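UDP-N-acetylglucosamine 4,6-dehydratase (Vibrio fischeri, PDB 3PVZ) binds NAD in a Rossmann-type domain and probably acts as a lyase that dehydrates UDP-N-acetylglucosamine. Local coordinates at residues Ala274-Cys288 with Thr300-Thr312. Residues are numbered along the deposited sequence; the frame is centred on the assembly and turned at random.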
ATOM      1  N   ALA A 274      -9.007 -23.453   1.829  1.00 44.58           N
ATOM      2  CA  ALA A 274      -7.709 -23.884   1.272  1.00 45.84           C
ATOM      3  C   ALA A 274      -7.806 -25.230   0.537  1.00 47.37           C
ATOM      4  O   ALA A 274      -7.370 -25.361  -0.596  1.00 48.23           O
ATOM      5  CB  ALA A 274      -6.601 -23.937   2.364  1.00 45.22           C
ATOM      6  N   VAL A 275      -8.392 -26.223   1.175  1.00 49.11           N
ATOM      7  CA  VAL A 275      -8.568 -27.515   0.526  1.00 50.81           C
ATOM      8  C   VAL A 275      -9.333 -27.360  -0.804  1.00 51.77           C
ATOM      9  O   VAL A 275      -8.837 -27.785  -1.847  1.00 51.84           O
ATOM     10  CB  VAL A 275      -9.278 -28.493   1.446  1.00 51.34           C
ATOM     11  CG1 VAL A 275      -9.453 -29.809   0.766  1.00 52.32           C
ATOM     12  CG2 VAL A 275      -8.484 -28.659   2.732  1.00 51.14           C
ATOM     13  N   LYS A 276     -10.496 -26.691  -0.792  1.00 52.20           N
ATOM     14  CA  LYS A 276     -11.247 -26.473  -2.037  1.00 52.84           C
ATOM     15  C   LYS A 276     -10.389 -25.842  -3.115  1.00 52.64           C
ATOM     16  O   LYS A 276     -10.511 -26.180  -4.293  1.00 52.78           O
ATOM     17  CB  LYS A 276     -12.462 -25.578  -1.815  1.00 52.35           C
ATOM     18  CG  LYS A 276     -13.654 -26.322  -1.265  1.00 56.08           C
ATOM     19  CD  LYS A 276     -14.628 -25.382  -0.516  1.00 58.49           C
ATOM     20  CE  LYS A 276     -15.483 -26.142   0.528  1.00 60.96           C
ATOM     21  NZ  LYS A 276     -16.666 -26.855  -0.053  1.00 62.71           N
ATOM     22  N   TYR A 277      -9.547 -24.907  -2.687  1.00 52.44           N
ATOM     23  CA  TYR A 277      -8.759 -24.092  -3.566  1.00 52.83           C
ATOM     24  C   TYR A 277      -7.598 -24.893  -4.176  1.00 54.27           C
ATOM     25  O   TYR A 277      -7.333 -24.787  -5.372  1.00 53.68           O
ATOM     26  CB  TYR A 277      -8.282 -22.881  -2.779  1.00 52.08           C
ATOM     27  CG  TYR A 277      -7.316 -21.985  -3.491  1.00 53.16           C
ATOM     28  CD1 TYR A 277      -7.646 -21.370  -4.685  1.00 54.79           C
ATOM     29  CD2 TYR A 277      -6.076 -21.734  -2.950  1.00 54.92           C
ATOM     30  CE1 TYR A 277      -6.760 -20.544  -5.325  1.00 54.61           C
ATOM     31  CE2 TYR A 277      -5.193 -20.923  -3.573  1.00 55.86           C
ATOM     32  CZ  TYR A 277      -5.530 -20.327  -4.754  1.00 55.89           C
ATOM     33  OH  TYR A 277      -4.599 -19.524  -5.335  1.00 56.28           O
ATOM     34  N   LEU A 278      -6.944 -25.711  -3.357  1.00 55.98           N
ATOM     35  CA  LEU A 278      -5.910 -26.636  -3.842  1.00 57.59           C
ATOM     36  C   LEU A 278      -6.472 -27.665  -4.815  1.00 59.68           C
ATOM     37  O   LEU A 278      -5.836 -27.976  -5.792  1.00 60.67           O
ATOM     38  CB  LEU A 278      -5.239 -27.352  -2.678  1.00 57.63           C
ATOM     39  CG  LEU A 278      -4.348 -26.472  -1.817  1.00 55.66           C
ATOM     40  CD1 LEU A 278      -3.909 -27.181  -0.541  1.00 54.98           C
ATOM     41  CD2 LEU A 278      -3.156 -26.029  -2.622  1.00 54.30           C
ATOM     42  N   LYS A 279      -7.672 -28.180  -4.566  1.00 62.03           N
ATOM     43  CA  LYS A 279      -8.286 -29.150  -5.487  1.00 63.79           C
ATOM     44  C   LYS A 279      -8.648 -28.493  -6.809  1.00 64.28           C
ATOM     45  O   LYS A 279      -8.481 -29.093  -7.864  1.00 64.53           O
ATOM     46  CB  LYS A 279      -9.532 -29.782  -4.882  1.00 64.13           C
ATOM     47  CG  LYS A 279      -9.244 -30.547  -3.612  1.00 66.01           C
ATOM     48  CD  LYS A 279     -10.264 -31.644  -3.403  1.00 67.16           C
ATOM     49  CE  LYS A 279     -10.058 -32.374  -2.088  1.00 67.89           C
ATOM     50  NZ  LYS A 279     -11.324 -33.051  -1.728  1.00 67.79           N
ATOM     51  N   GLN A 280      -9.135 -27.256  -6.746  1.00 64.48           N
ATOM     52  CA  GLN A 280      -9.450 -26.503  -7.963  0.60 64.49           C
ATOM     53  C   GLN A 280      -8.162 -26.233  -8.778  1.00 64.71           C
ATOM     54  O   GLN A 280      -8.218 -26.118  -9.991  1.00 64.66           O
ATOM     55  CB  GLN A 280     -10.228 -25.206  -7.637  0.60 63.60           C
ATOM     56  CG  GLN A 280     -11.498 -24.993  -8.491  0.60 64.73           C
ATOM     57  CD  GLN A 280     -12.443 -23.895  -7.954  0.60 65.77           C
ATOM     58  OE1 GLN A 280     -13.505 -24.191  -7.381  0.60 65.96           O
ATOM     59  NE2 GLN A 280     -12.065 -22.628  -8.157  0.60 65.89           N
ATOM     60  N   LEU A 281      -7.013 -26.154  -8.097  1.00 65.12           N
ATOM     61  CA  LEU A 281      -5.683 -26.022  -8.731  1.00 65.43           C
ATOM     62  C   LEU A 281      -5.066 -27.379  -9.135  1.00 66.54           C
ATOM     63  O   LEU A 281      -3.996 -27.427  -9.736  1.00 67.19           O
ATOM     64  CB  LEU A 281      -4.709 -25.291  -7.774  1.00 65.20           C
ATOM     65  CG  LEU A 281      -4.526 -23.762  -7.848  1.00 64.27           C
ATOM     66  CD1 LEU A 281      -5.700 -23.079  -8.531  1.00 64.01           C
ATOM     67  CD2 LEU A 281      -4.276 -23.157  -6.465  1.00 63.44           C
ATOM     68  N   GLY A 282      -5.722 -28.477  -8.781  1.00 67.19           N
ATOM     69  CA  GLY A 282      -5.248 -29.813  -9.141  1.00 68.00           C
ATOM     70  C   GLY A 282      -4.280 -30.411  -8.141  1.00 68.52           C
ATOM     71  O   GLY A 282      -3.523 -31.322  -8.480  1.00 69.62           O
ATOM     72  N   TYR A 283      -4.317 -29.924  -6.903  1.00 67.56           N
ATOM     73  CA  TYR A 283      -3.440 -30.434  -5.849  1.00 67.97           C
ATOM     74  C   TYR A 283      -4.238 -31.131  -4.730  1.00 68.25           C
ATOM     75  O   TYR A 283      -5.376 -30.764  -4.430  1.00 66.69           O
ATOM     76  CB  TYR A 283      -2.608 -29.297  -5.246  1.00 67.16           C
ATOM     77  CG  TYR A 283      -1.551 -28.673  -6.149  1.00 66.43           C
ATOM     78  CD1 TYR A 283      -0.472 -29.419  -6.627  1.00 67.07           C
ATOM     79  CD2 TYR A 283      -1.596 -27.319  -6.467  1.00 65.27           C
ATOM     80  CE1 TYR A 283       0.513 -28.834  -7.439  1.00 66.11           C
ATOM     81  CE2 TYR A 283      -0.627 -26.727  -7.273  1.00 65.77           C
ATOM     82  CZ  TYR A 283       0.430 -27.488  -7.753  1.00 67.57           C
ATOM     83  OH  TYR A 283       1.394 -26.881  -8.532  1.00 69.53           O
ATOM     84  N   GLU A 284      -3.633 -32.149  -4.126  1.00 69.45           N
ATOM     85  CA  GLU A 284      -4.223 -32.797  -2.961  1.00 70.35           C
ATOM     86  C   GLU A 284      -3.471 -32.329  -1.719  1.00 69.61           C
ATOM     87  O   GLU A 284      -2.236 -32.320  -1.705  1.00 69.60           O
ATOM     88  CB  GLU A 284      -4.221 -34.331  -3.081  1.00 72.33           C
ATOM     89  CG  GLU A 284      -5.449 -34.933  -3.822  1.00 74.41           C
ATOM     90  CD  GLU A 284      -6.790 -34.728  -3.095  1.00 75.92           C
ATOM     91  OE1 GLU A 284      -7.738 -34.216  -3.732  1.00 77.35           O
ATOM     92  OE2 GLU A 284      -6.907 -35.087  -1.898  1.00 78.34           O
ATOM     93  N   PRO A 285      -4.213 -31.891  -0.689  1.00 68.54           N
ATOM     94  CA  PRO A 285      -3.587 -31.405   0.531  1.00 68.49           C
ATOM     95  C   PRO A 285      -2.832 -32.507   1.276  1.00 70.06           C
ATOM     96  O   PRO A 285      -3.347 -33.604   1.409  1.00 69.81           O
ATOM     97  CB  PRO A 285      -4.779 -30.941   1.369  1.00 67.91           C
ATOM     98  CG  PRO A 285      -5.860 -30.737   0.421  1.00 67.19           C
ATOM     99  CD  PRO A 285      -5.669 -31.691  -0.672  1.00 67.71           C
ATOM    100  N   HIS A 286      -1.622 -32.209   1.739  1.00 70.88           N
ATOM    101  CA  HIS A 286      -0.910 -33.095   2.641  1.00 72.93           C
ATOM    102  C   HIS A 286      -0.908 -32.431   3.999  1.00 73.19           C
ATOM    103  O   HIS A 286      -0.315 -31.369   4.164  1.00 71.88           O
ATOM    104  CB  HIS A 286       0.532 -33.330   2.182  1.00 73.77           C
ATOM    105  CG  HIS A 286       1.270 -34.348   3.006  1.00 76.40           C
ATOM    106  ND1 HIS A 286       1.312 -35.689   2.675  1.00 78.55           N
ATOM    107  CD2 HIS A 286       1.980 -34.223   4.152  1.00 77.68           C
ATOM    108  CE1 HIS A 286       2.016 -36.343   3.582  1.00 79.15           C
ATOM    109  NE2 HIS A 286       2.437 -35.479   4.487  1.00 79.53           N
ATOM    110  N   LEU A 287      -1.572 -33.049   4.969  1.00 74.28           N
ATOM    111  CA  LEU A 287      -1.609 -32.515   6.328  0.60 74.92           C
ATOM    112  C   LEU A 287      -0.270 -32.738   7.027  1.00 76.35           C
ATOM    113  O   LEU A 287       0.129 -33.871   7.284  1.00 77.44           O
ATOM    114  CB  LEU A 287      -2.754 -33.142   7.132  0.60 75.43           C
ATOM    115  CG  LEU A 287      -4.065 -32.339   7.192  0.60 74.99           C
ATOM    116  CD1 LEU A 287      -5.285 -33.217   6.889  0.60 75.06           C
ATOM    117  CD2 LEU A 287      -4.211 -31.640   8.555  0.60 74.82           C
ATOM    118  N   CYS A 288       0.436 -31.650   7.305  1.00 77.22           N
ATOM    119  CA  CYS A 288       1.671 -31.703   8.068  1.00 79.45           C
ATOM    120  C   CYS A 288       1.361 -31.314   9.487  1.00 80.73           C
ATOM    121  O   CYS A 288       0.365 -30.648   9.756  1.00 80.31           O
ATOM    122  CB  CYS A 288       2.702 -30.721   7.521  1.00 78.94           C
ATOM    123  SG  CYS A 288       3.012 -30.874   5.768  1.00 79.04           S
ATOM    124  N   THR A 300       9.533 -30.774  -2.688  1.00 85.60           N
ATOM    125  CA  THR A 300       9.344 -31.951  -3.543  0.50 86.32           C
ATOM    126  C   THR A 300       7.888 -32.356  -3.803  1.00 85.79           C
ATOM    127  O   THR A 300       7.611 -32.980  -4.836  1.00 86.10           O
ATOM    128  CB  THR A 300      10.099 -33.174  -2.978  0.50 87.88           C
ATOM    129  OG1 THR A 300      10.103 -34.225  -3.953  0.50 88.50           O
ATOM    130  CG2 THR A 300       9.460 -33.663  -1.682  0.50 88.08           C
ATOM    131  N   LEU A 301       6.959 -31.998  -2.899  1.00 84.59           N
ATOM    132  CA  LEU A 301       5.565 -32.496  -2.980  1.00 83.57           C
ATOM    133  C   LEU A 301       4.713 -31.945  -4.135  1.00 82.24           C
ATOM    134  O   LEU A 301       3.948 -32.700  -4.733  1.00 81.97           O
ATOM    135  CB  LEU A 301       4.820 -32.326  -1.642  1.00 83.35           C
ATOM    136  CG  LEU A 301       4.945 -33.440  -0.584  1.00 84.83           C
ATOM    137  CD1 LEU A 301       4.168 -33.112   0.686  1.00 84.46           C
ATOM    138  CD2 LEU A 301       4.475 -34.798  -1.115  1.00 85.66           C
ATOM    139  N   PRO A 302       4.820 -30.637  -4.433  1.00 80.79           N
ATOM    140  CA  PRO A 302       4.110 -30.024  -5.559  1.00 79.90           C
ATOM    141  C   PRO A 302       4.371 -30.640  -6.929  1.00 80.75           C
ATOM    142  O   PRO A 302       3.494 -30.579  -7.797  1.00 80.32           O
ATOM    143  CB  PRO A 302       4.622 -28.592  -5.542  1.00 78.83           C
ATOM    144  CG  PRO A 302       4.907 -28.339  -4.125  1.00 78.83           C
ATOM    145  CD  PRO A 302       5.469 -29.611  -3.598  1.00 80.24           C
ATOM    146  N   ALA A 303       5.573 -31.180  -7.131  1.00 81.93           N
ATOM    147  CA  ALA A 303       5.884 -32.001  -8.314  1.00 82.88           C
ATOM    148  C   ALA A 303       4.917 -33.186  -8.450  1.00 83.08           C
ATOM    149  O   ALA A 303       4.297 -33.372  -9.503  1.00 83.24           O
ATOM    150  CB  ALA A 303       7.331 -32.517  -8.242  1.00 84.02           C
ATOM    151  N   GLN A 304       4.799 -33.965  -7.372  1.00 83.28           N
ATOM    152  CA  GLN A 304       3.871 -35.116  -7.272  1.00 83.16           C
ATOM    153  C   GLN A 304       2.419 -34.696  -6.942  1.00 81.12           C
ATOM    154  O   GLN A 304       1.681 -35.446  -6.297  1.00 81.34           O
ATOM    155  CB  GLN A 304       4.379 -36.091  -6.196  1.00 84.49           C
ATOM    156  CG  GLN A 304       5.730 -36.761  -6.540  1.00 87.09           C
ATOM    157  CD  GLN A 304       6.670 -36.893  -5.342  1.00 88.60           C
ATOM    158  OE1 GLN A 304       6.347 -37.540  -4.343  1.00 88.55           O
ATOM    159  NE2 GLN A 304       7.848 -36.280  -5.451  1.00 88.59           N
ATOM    160  N   GLY A 305       2.025 -33.494  -7.366  1.00 78.56           N
ATOM    161  CA  GLY A 305       0.641 -32.990  -7.187  1.00 76.38           C
ATOM    162  C   GLY A 305       0.014 -33.058  -5.795  1.00 74.70           C
ATOM    163  O   GLY A 305      -1.190 -33.237  -5.682  1.00 74.28           O
ATOM    164  N   LYS A 306       0.830 -32.933  -4.746  1.00 73.32           N
ATOM    165  CA  LYS A 306       0.375 -32.743  -3.362  1.00 71.68           C
ATOM    166  C   LYS A 306       0.883 -31.358  -2.884  1.00 69.14           C
ATOM    167  O   LYS A 306       1.913 -30.866  -3.390  1.00 68.86           O
ATOM    168  CB  LYS A 306       0.925 -33.842  -2.450  1.00 73.22           C
ATOM    169  CG  LYS A 306       0.147 -35.179  -2.437  1.00 75.99           C
ATOM    170  CD  LYS A 306       0.803 -36.196  -1.465  1.00 79.16           C
ATOM    171  CE  LYS A 306      -0.207 -37.134  -0.750  1.00 81.19           C
ATOM    172  NZ  LYS A 306      -1.122 -36.445   0.252  1.00 81.10           N
ATOM    173  N   TRP A 307       0.157 -30.719  -1.954  1.00 65.97           N
ATOM    174  CA  TRP A 307       0.604 -29.444  -1.350  1.00 62.98           C
ATOM    175  C   TRP A 307       0.643 -29.548   0.174  1.00 62.02           C
ATOM    176  O   TRP A 307      -0.326 -29.971   0.781  1.00 62.37           O
ATOM    177  CB  TRP A 307      -0.277 -28.248  -1.767  1.00 61.35           C
ATOM    178  CG  TRP A 307       0.538 -26.968  -1.746  1.00 58.54           C
ATOM    179  CD1 TRP A 307       0.800 -26.185  -0.660  1.00 56.50           C
ATOM    180  CD2 TRP A 307       1.274 -26.400  -2.832  1.00 56.99           C
ATOM    181  NE1 TRP A 307       1.638 -25.162  -1.000  1.00 57.14           N
ATOM    182  CE2 TRP A 307       1.944 -25.263  -2.333  1.00 56.69           C
ATOM    183  CE3 TRP A 307       1.420 -26.730  -4.182  1.00 57.89           C
ATOM    184  CZ2 TRP A 307       2.745 -24.439  -3.143  1.00 56.16           C
ATOM    185  CZ3 TRP A 307       2.224 -25.903  -4.996  1.00 58.41           C
ATOM    186  CH2 TRP A 307       2.869 -24.767  -4.466  1.00 56.01           C
ATOM    187  N   PRO A 308       1.763 -29.182   0.805  1.00 60.47           N
ATOM    188  CA  PRO A 308       1.805 -29.300   2.252  1.00 60.27           C
ATOM    189  C   PRO A 308       0.930 -28.263   2.920  1.00 59.27           C
ATOM    190  O   PRO A 308       0.995 -27.092   2.573  1.00 57.73           O
ATOM    191  CB  PRO A 308       3.262 -29.027   2.586  1.00 60.42           C
ATOM    192  CG  PRO A 308       3.741 -28.200   1.483  1.00 60.60           C
ATOM    193  CD  PRO A 308       3.043 -28.711   0.268  1.00 60.62           C
ATOM    194  N   CYS A 309       0.138 -28.704   3.876  1.00 59.39           N
ATOM    195  CA  CYS A 309      -0.758 -27.843   4.587  1.00 59.16           C
ATOM    196  C   CYS A 309      -0.557 -27.971   6.073  1.00 59.99           C
ATOM    197  O   CYS A 309      -0.280 -29.046   6.615  1.00 60.89           O
ATOM    198  CB  CYS A 309      -2.207 -28.175   4.258  1.00 58.92           C
ATOM    199  SG  CYS A 309      -2.657 -27.866   2.559  1.00 59.84           S
ATOM    200  N   LEU A 310      -0.733 -26.840   6.733  1.00 59.96           N
ATOM    201  CA  LEU A 310      -0.597 -26.757   8.155  1.00 60.71           C
ATOM    202  C   LEU A 310      -1.824 -26.085   8.697  1.00 59.35           C
ATOM    203  O   LEU A 310      -1.950 -24.860   8.695  1.00 58.29           O
ATOM    204  CB  LEU A 310       0.659 -25.985   8.492  1.00 61.47           C
ATOM    205  CG  LEU A 310       1.101 -26.190   9.933  1.00 65.24           C
ATOM    206  CD1 LEU A 310       2.625 -26.487  10.029  1.00 67.71           C
ATOM    207  CD2 LEU A 310       0.685 -24.967  10.750  1.00 66.92           C
ATOM    208  N   PHE A 311      -2.756 -26.905   9.137  1.00 59.30           N
ATOM    209  CA  PHE A 311      -4.023 -26.402   9.608  1.00 58.34           C
ATOM    210  C   PHE A 311      -3.995 -26.288  11.118  1.00 59.47           C
ATOM    211  O   PHE A 311      -3.916 -27.259  11.825  1.00 61.50           O
ATOM    212  CB  PHE A 311      -5.141 -27.262   9.073  1.00 57.70           C
ATOM    213  CG  PHE A 311      -5.238 -27.258   7.559  1.00 56.14           C
ATOM    214  CD1 PHE A 311      -4.994 -26.099   6.823  1.00 56.50           C
ATOM    215  CD2 PHE A 311      -5.595 -28.399   6.867  1.00 56.04           C
ATOM    216  CE1 PHE A 311      -5.110 -26.091   5.431  1.00 54.03           C
ATOM    217  CE2 PHE A 311      -5.708 -28.394   5.484  1.00 55.14           C
ATOM    218  CZ  PHE A 311      -5.473 -27.241   4.771  1.00 55.08           C
ATOM    219  N   THR A 312      -4.045 -25.051  11.581  1.00 59.51           N
ATOM    220  CA  THR A 312      -3.751 -24.698  12.957  0.60 60.33           C
ATOM    221  C   THR A 312      -5.037 -24.484  13.733  1.00 60.06           C
ATOM    222  O   THR A 312      -6.086 -24.330  13.149  1.00 59.37           O
ATOM    223  CB  THR A 312      -2.885 -23.388  12.983  0.60 60.07           C
ATOM    224  OG1 THR A 312      -1.917 -23.471  14.031  0.60 61.95           O
ATOM    225  CG2 THR A 312      -3.755 -22.112  13.149  0.60 58.62           C
TER
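With CG of Trp307 swung anti to its own amide nitrogen (chi1 -152°) and CG of Tyr283 lying beside its backbone N and anti to the carbonyl carbon (chi1 -68°), the two rings meet in a T-shaped stack. The benzo edge of the indole, CE3 and CZ3, points at the tyrosine face, CE3 sitting over the ring centre; the planes stand at 61° and the centroids are 4.9 Å apart. The edge of the tyrosine meets the turn Pro302-Gly305, its CE1 lying 3.5 Å from Pro302 O. Leu278 extends from the helix toward the strand, CD2 against Trp307 CB and CD1 3.4 Å from Cys309 SG, while Phe311 receives Ala274 CB and Val275 CG2 (3.9 Å from Phe311 CZ). On the opposite face of the sheet, Leu301 CD1 rests over the His286 ring in a CH-pi contact, and Cys288 SG touches Pro308 CB. Five backbone hydrogen bonds join the two segments, with the strands in parallel register, from Glu284 N to Gly305 O (3.1 Å) through to Cys288 N to Cys309 O (2.8 Å). Outside the pair, Trp307 NE1 donates to Gln222 O, and Ile218 of helix 210-219 also touches the Trp307 side chain. Gly282, with positive phi, forms a Schellman motif after the helix, and the chain continues into strand 284-287. Away from the NAD pocket, helix 291-300 links this strand to its parallel neighbour 306-312 as a beta-alpha-beta crossover in a small three-stranded parallel sheet.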